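Local coordinates for protein gamma-glutamyltransferase 1 Threonine peptidase. MEROPS family T03 L-subunit (Pseudomonas nitroreducens, PDB 5ZJG) that probably forms, with its small subunit, a gamma-glutamyltransferase of the N-terminal nucleophile type that moves gamma-glutamyl groups to acceptors or water, at residues A[291-296]-A[333-338]; A[179-184]-A[196-201]. One frame throughout, in Å; residues are numbered along the deposited sequence.

Interaction 1: A[291-296]-A[333-338]; sequences ADYLGD and PGLEPH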
loop_
_atom_site.group_PDB
_atom_site.type_symbol
_atom_site.label_atom_id
_atom_site.label_comp_id
_atom_site.label_asym_id
_atom_site.label_seq_id
_atom_site.Cartn_x
_atom_site.Cartn_y
_atom_site.Cartn_z
ATOM N N ALA A 291 -15.439 -4.488 -6.642
ATOM C CA ALA A 291 -15.333 -5.760 -7.353
ATOM C C ALA A 291 -15.864 -5.676 -8.782
ATOM O O ALA A 291 -15.368 -6.387 -9.666
ATOM C CB ALA A 291 -16.081 -6.833 -6.573
ATOM N N ASP A 292 -16.849 -4.819 -9.034
ATOM C CA ASP A 292 -17.518 -4.816 -10.330
ATOM C C ASP A 292 -16.881 -3.862 -11.336
ATOM O O ASP A 292 -16.889 -4.150 -12.534
ATOM C CB ASP A 292 -18.992 -4.455 -10.138
ATOM C CG ASP A 292 -19.892 -5.068 -11.199
ATOM O OD1 ASP A 292 -19.944 -6.311 -11.298
ATOM O OD2 ASP A 292 -20.563 -4.299 -11.913
ATOM N N TYR A 293 -16.303 -2.747 -10.888
ATOM C CA TYR A 293 -15.942 -1.674 -11.802
ATOM C C TYR A 293 -14.461 -1.391 -11.937
ATOM O O TYR A 293 -14.052 -0.873 -12.975
ATOM C CB TYR A 293 -16.608 -0.369 -11.372
ATOM C CG TYR A 293 -18.098 -0.468 -11.327
ATOM C CD1 TYR A 293 -18.823 -0.651 -12.491
ATOM C CD2 TYR A 293 -18.781 -0.401 -10.129
ATOM C CE1 TYR A 293 -20.186 -0.747 -12.464
ATOM C CE2 TYR A 293 -20.157 -0.500 -10.094
ATOM C CZ TYR A 293 -20.852 -0.674 -11.265
ATOM O OH TYR A 293 -22.215 -0.779 -11.246
ATOM N N LEU A 294 -13.648 -1.664 -10.920
ATOM C CA LEU A 294 -12.332 -1.047 -10.847
ATOM C C LEU A 294 -11.219 -1.908 -11.439
ATOM O O LEU A 294 -11.143 -3.115 -11.212
ATOM C CB LEU A 294 -12.012 -0.688 -9.394
ATOM C CG LEU A 294 -13.082 0.185 -8.719
ATOM C CD1 LEU A 294 -12.585 0.746 -7.389
ATOM C CD2 LEU A 294 -13.580 1.333 -9.613
ATOM N N GLY A 295 -10.317 -1.244 -12.147
ATOM C CA GLY A 295 -9.103 -1.875 -12.617
ATOM C C GLY A 295 -8.269 -0.858 -13.363
ATOM O O GLY A 295 -8.541 0.341 -13.315
ATOM N N ASP A 296 -7.244 -1.343 -14.064
ATOM C CA ASP A 296 -6.363 -0.444 -14.788
ATOM C C ASP A 296 -7.188 0.482 -15.693
ATOM O O ASP A 296 -7.961 -0.008 -16.528
ATOM C CB ASP A 296 -5.360 -1.271 -15.592
ATOM C CG ASP A 296 -4.277 -0.433 -16.246
ATOM O OD1 ASP A 296 -4.586 0.672 -16.727
ATOM O OD2 ASP A 296 -3.118 -0.898 -16.297
ATOM N N PRO A 333 -23.617 -3.741 -7.163
ATOM C CA PRO A 333 -22.862 -2.632 -7.762
ATOM C C PRO A 333 -23.810 -1.489 -8.092
ATOM O O PRO A 333 -24.888 -1.698 -8.659
ATOM C CB PRO A 333 -22.247 -3.253 -9.026
ATOM C CG PRO A 333 -22.370 -4.742 -8.846
ATOM C CD PRO A 333 -23.577 -4.956 -7.996
ATOM N N GLY A 334 -23.418 -0.270 -7.719
ATOM C CA GLY A 334 -24.395 0.806 -7.664
ATOM C C GLY A 334 -24.839 1.352 -9.012
ATOM O O GLY A 334 -25.863 2.039 -9.074
ATOM N N LEU A 335 -24.097 1.079 -10.087
ATOM C CA LEU A 335 -24.442 1.598 -11.402
ATOM C C LEU A 335 -25.199 0.570 -12.224
ATOM O O LEU A 335 -25.509 0.834 -13.384
ATOM C CB LEU A 335 -23.190 2.035 -12.161
ATOM C CG LEU A 335 -22.304 3.068 -11.463
ATOM C CD1 LEU A 335 -21.176 3.513 -12.408
ATOM C CD2 LEU A 335 -23.113 4.254 -10.985
ATOM N N GLU A 336 -25.494 -0.576 -11.634
ATOM C CA GLU A 336 -26.143 -1.686 -12.333
ATOM C C GLU A 336 -27.555 -1.298 -12.760
ATOM O O GLU A 336 -28.343 -0.839 -11.924
ATOM C CB GLU A 336 -26.164 -2.865 -11.361
ATOM C CG GLU A 336 -26.820 -4.135 -11.767
ATOM C CD GLU A 336 -26.852 -5.122 -10.610
ATOM O OE1 GLU A 336 -27.622 -4.909 -9.652
ATOM O OE2 GLU A 336 -26.085 -6.104 -10.650
ATOM N N PRO A 337 -27.921 -1.466 -14.033
ATOM C CA PRO A 337 -29.314 -1.227 -14.417
ATOM C C PRO A 337 -30.216 -2.256 -13.764
ATOM O O PRO A 337 -29.821 -3.400 -13.535
ATOM C CB PRO A 337 -29.293 -1.382 -15.943
ATOM C CG PRO A 337 -28.175 -2.333 -16.192
ATOM C CD PRO A 337 -27.114 -1.939 -15.172
ATOM N N HIS A 338 -31.453 -1.855 -13.482
ATOM C CA HIS A 338 -32.399 -2.806 -12.917
ATOM C C HIS A 338 -33.825 -2.372 -13.238
ATOM O O HIS A 338 -34.075 -1.275 -13.743
ATOM C CB HIS A 338 -32.185 -2.988 -11.400
ATOM C CG HIS A 338 -32.459 -1.765 -10.583
ATOM N ND1 HIS A 338 -33.736 -1.335 -10.293
ATOM C CD2 HIS A 338 -31.621 -0.897 -9.965
ATOM C CE1 HIS A 338 -33.672 -0.247 -9.547
ATOM N NE2 HIS A 338 -32.401 0.038 -9.332
#
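Tyr293 OH accepts the backbone N-H of Leu335 at 2.9 Å from OH to N. The bond is bent, with an N-H...O angle of 135°. It joins the last helical residue of helix 273-293 to a type I beta turn running from Pro333 to Glu336. The turn is closed by its own bond from Glu336 N to Pro333 O. Asp289, one helical turn earlier, bonds Gly334 N through its carboxylate, giving the helix end a second hold on the turn. The hydroxyl of Tyr293 also lies close to Leu335 CB, 3.1 Å from OH. CG of Tyr293 stands beside its backbone N (chi1 -59°), which carries the ring out to the turn. Pro333 CB meets the ring obliquely, 3.6 Å from Tyr293 CE2. The same proline crosses Asp292 at about a right angle. Pro303 and Leu307 also pack on Tyr293. A leucine in place of Tyr293 would probably leave Leu335 N without this acceptor and open a gap beside Pro333. Leu335 CD1 lies over one ring face of Tyr293 and Asp292 OD2 over the other, both toward the rim. On the helix side, Asp292 CG rests 3.4 Å from Pro333 CG.

Interaction 2: A[179-184]-A[196-201]; sequences AKTLER and GETAKL
Helix segments 179-184 and 197-201 run roughly antiparallel, with 134° between their directions and an axis approach of 11.0 Å. Thr181 and Thr198 have the nearest CA atoms, 6.8 Å apart. Arg184 makes most of the connection across this separation. Its chain bends at chi3 (-65°), which turns the guanidinium back along its own helix and toward helix 197-209. Thr198 OG1 sits at the edge of the guanidinium, in its plane, and is gripped side-on by two nitrogens. Arg184 NH2 gives the shorter and straighter bond, 2.9 Å to Thr198 OG1 at 159°. Arg184 NE gives the longer one, 3.3 Å to the same oxygen. Glu197 comes from another side. Its carboxylate stacks over one guanidinium face, with the two planes almost parallel. Arg184 NH1 lies 3.5 Å from Glu197 OE2. This salt bridge rests on charge alone, since no N-H points at the oxygen. Thr181 CA backs the opposite face, so the flat group is held between its own helix and Glu197.

Asp192, on the short helix 190-195, adds a salt bridge to Arg184 NE and a hydrogen bond to Thr198 OG1, which probably sets both groups in place and stabilises the positive charge. Apolar atoms fill in around the polar centre. Thr181 CG2 touches Thr198 OG1 at 3.6 Å, while Leu201 CD1 lies 3.9 Å from Arg184 NH2. The main polar partner of Thr181 OG1 is Ala33 O of the small-subunit chain, whose Phe35 packs on Thr198. This is an arginine-bridged helix-helix contact, consistent with the helical layers of the alpha-beta-beta-alpha fold of N-terminal nucleophile hydrolases.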
loop_
_atom_site.group_PDB
_atom_site.type_symbol
_atom_site.label_atom_id
_atom_site.label_comp_id
_atom_site.label_asym_id
_atom_site.label_seq_id
_atom_site.Cartn_x
_atom_site.Cartn_y
_atom_site.Cartn_z
ATOM N N ALA A 179 24.080 -4.830 -2.408
ATOM C CA ALA A 179 24.899 -3.619 -2.380
ATOM C C ALA A 179 25.479 -3.324 -3.757
ATOM O O ALA A 179 25.505 -2.166 -4.203
ATOM C CB ALA A 179 26.017 -3.762 -1.351
ATOM N N LYS A 180 25.965 -4.359 -4.442
ATOM C CA LYS A 180 26.493 -4.168 -5.789
ATOM C C LYS A 180 25.393 -3.744 -6.758
ATOM O O LYS A 180 25.607 -2.869 -7.602
ATOM C CB LYS A 180 27.179 -5.448 -6.259
ATOM C CG LYS A 180 28.447 -5.760 -5.462
ATOM C CD LYS A 180 29.257 -6.877 -6.083
ATOM C CE LYS A 180 28.798 -8.224 -5.552
ATOM N N THR A 181 24.206 -4.335 -6.631
ATOM C CA THR A 181 23.067 -3.919 -7.445
ATOM C C THR A 181 22.754 -2.436 -7.245
ATOM O O THR A 181 22.540 -1.696 -8.212
ATOM C CB THR A 181 21.863 -4.789 -7.095
ATOM O OG1 THR A 181 22.182 -6.167 -7.341
ATOM C CG2 THR A 181 20.661 -4.402 -7.929
ATOM N N LEU A 182 22.695 -1.990 -5.991
ATOM C CA LEU A 182 22.410 -0.586 -5.713
ATOM C C LEU A 182 23.534 0.326 -6.196
ATOM O O LEU A 182 23.276 1.453 -6.625
ATOM C CB LEU A 182 22.173 -0.399 -4.222
ATOM C CG LEU A 182 20.921 -1.105 -3.678
ATOM C CD1 LEU A 182 20.889 -1.034 -2.170
ATOM C CD2 LEU A 182 19.652 -0.518 -4.252
ATOM N N GLU A 183 24.784 -0.127 -6.122
ATOM C CA GLU A 183 25.877 0.658 -6.689
ATOM C C GLU A 183 25.709 0.828 -8.194
ATOM O O GLU A 183 25.966 1.914 -8.736
ATOM C CB GLU A 183 27.220 0.007 -6.367
ATOM C CG GLU A 183 27.976 0.715 -5.261
ATOM C CD GLU A 183 28.410 2.134 -5.640
ATOM O OE1 GLU A 183 28.488 2.449 -6.854
ATOM O OE2 GLU A 183 28.681 2.931 -4.714
ATOM N N ARG A 184 25.265 -0.231 -8.883
ATOM C CA ARG A 184 25.019 -0.124 -10.319
ATOM C C ARG A 184 23.882 0.851 -10.602
ATOM O O ARG A 184 23.971 1.659 -11.528
ATOM C CB ARG A 184 24.711 -1.498 -10.925
ATOM C CG ARG A 184 25.866 -2.494 -10.893
ATOM C CD ARG A 184 25.609 -3.670 -11.845
ATOM N NE ARG A 184 24.453 -4.457 -11.411
ATOM C CZ ARG A 184 24.508 -5.426 -10.504
ATOM N NH1 ARG A 184 25.660 -5.725 -9.914
ATOM N NH2 ARG A 184 23.404 -6.083 -10.163
ATOM N N GLY A 196 20.404 -3.439 -18.250
ATOM C CA GLY A 196 21.799 -3.731 -18.017
ATOM C C GLY A 196 22.063 -4.991 -17.224
ATOM O O GLY A 196 21.335 -5.979 -17.349
ATOM N N GLU A 197 23.112 -4.967 -16.402
ATOM C CA GLU A 197 23.512 -6.176 -15.694
ATOM C C GLU A 197 22.372 -6.717 -14.837
ATOM O O GLU A 197 22.115 -7.926 -14.823
ATOM C CB GLU A 197 24.753 -5.904 -14.839
ATOM C CG GLU A 197 25.184 -7.109 -13.997
ATOM C CD GLU A 197 26.594 -6.981 -13.441
ATOM O OE1 GLU A 197 27.349 -6.111 -13.923
ATOM O OE2 GLU A 197 26.945 -7.755 -12.521
ATOM N N THR A 198 21.672 -5.843 -14.116
ATOM C CA THR A 198 20.606 -6.348 -13.264
ATOM C C THR A 198 19.476 -6.950 -14.099
ATOM O O THR A 198 18.975 -8.032 -13.780
ATOM C CB THR A 198 20.102 -5.241 -12.337
ATOM O OG1 THR A 198 21.193 -4.803 -11.511
ATOM C CG2 THR A 198 18.952 -5.757 -11.471
ATOM N N ALA A 199 19.079 -6.283 -15.186
ATOM C CA ALA A 199 18.077 -6.859 -16.077
ATOM C C ALA A 199 18.477 -8.264 -16.515
ATOM O O ALA A 199 17.660 -9.190 -16.494
ATOM C CB ALA A 199 17.871 -5.957 -17.293
ATOM N N LYS A 200 19.738 -8.447 -16.910
ATOM C CA LYS A 200 20.157 -9.752 -17.411
ATOM C C LYS A 200 20.060 -10.814 -16.327
ATOM O O LYS A 200 19.666 -11.955 -16.597
ATOM C CB LYS A 200 21.573 -9.650 -17.963
ATOM C CG LYS A 200 21.635 -8.759 -19.179
ATOM C CD LYS A 200 23.038 -8.433 -19.575
ATOM C CE LYS A 200 23.054 -7.621 -20.850
ATOM N NZ LYS A 200 22.602 -8.432 -22.012
ATOM N N LEU A 201 20.371 -10.443 -15.082
ATOM C CA LEU A 201 20.257 -11.379 -13.969
ATOM C C LEU A 201 18.803 -11.725 -13.694
ATOM O O LEU A 201 18.479 -12.883 -13.412
ATOM C CB LEU A 201 20.909 -10.781 -12.720
ATOM C CG LEU A 201 22.421 -10.549 -12.879
ATOM C CD1 LEU A 201 22.947 -9.661 -11.762
ATOM C CD2 LEU A 201 23.149 -11.877 -12.876
#

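From the N terminus, interaction 2 comes first. It closes a short, almost wholly helical connection, in which helix 190-195 lies between helices 176-188 and 197-209. The chain then passes through strands 224-233 and 236-240 of the four-stranded sheet and several more helices. Interaction 1 follows near the C terminus. It closes a longer loop, containing helices 304-308 and 310-319, back onto the end of helix 273-293. The two contacts follow in series, neither nested nor crossed. The centres of interactions 1 and 2 are about 42 Å apart. They lie on opposite sides of the chain's centre and do not touch. The small-subunit chain comes within reach of both regions.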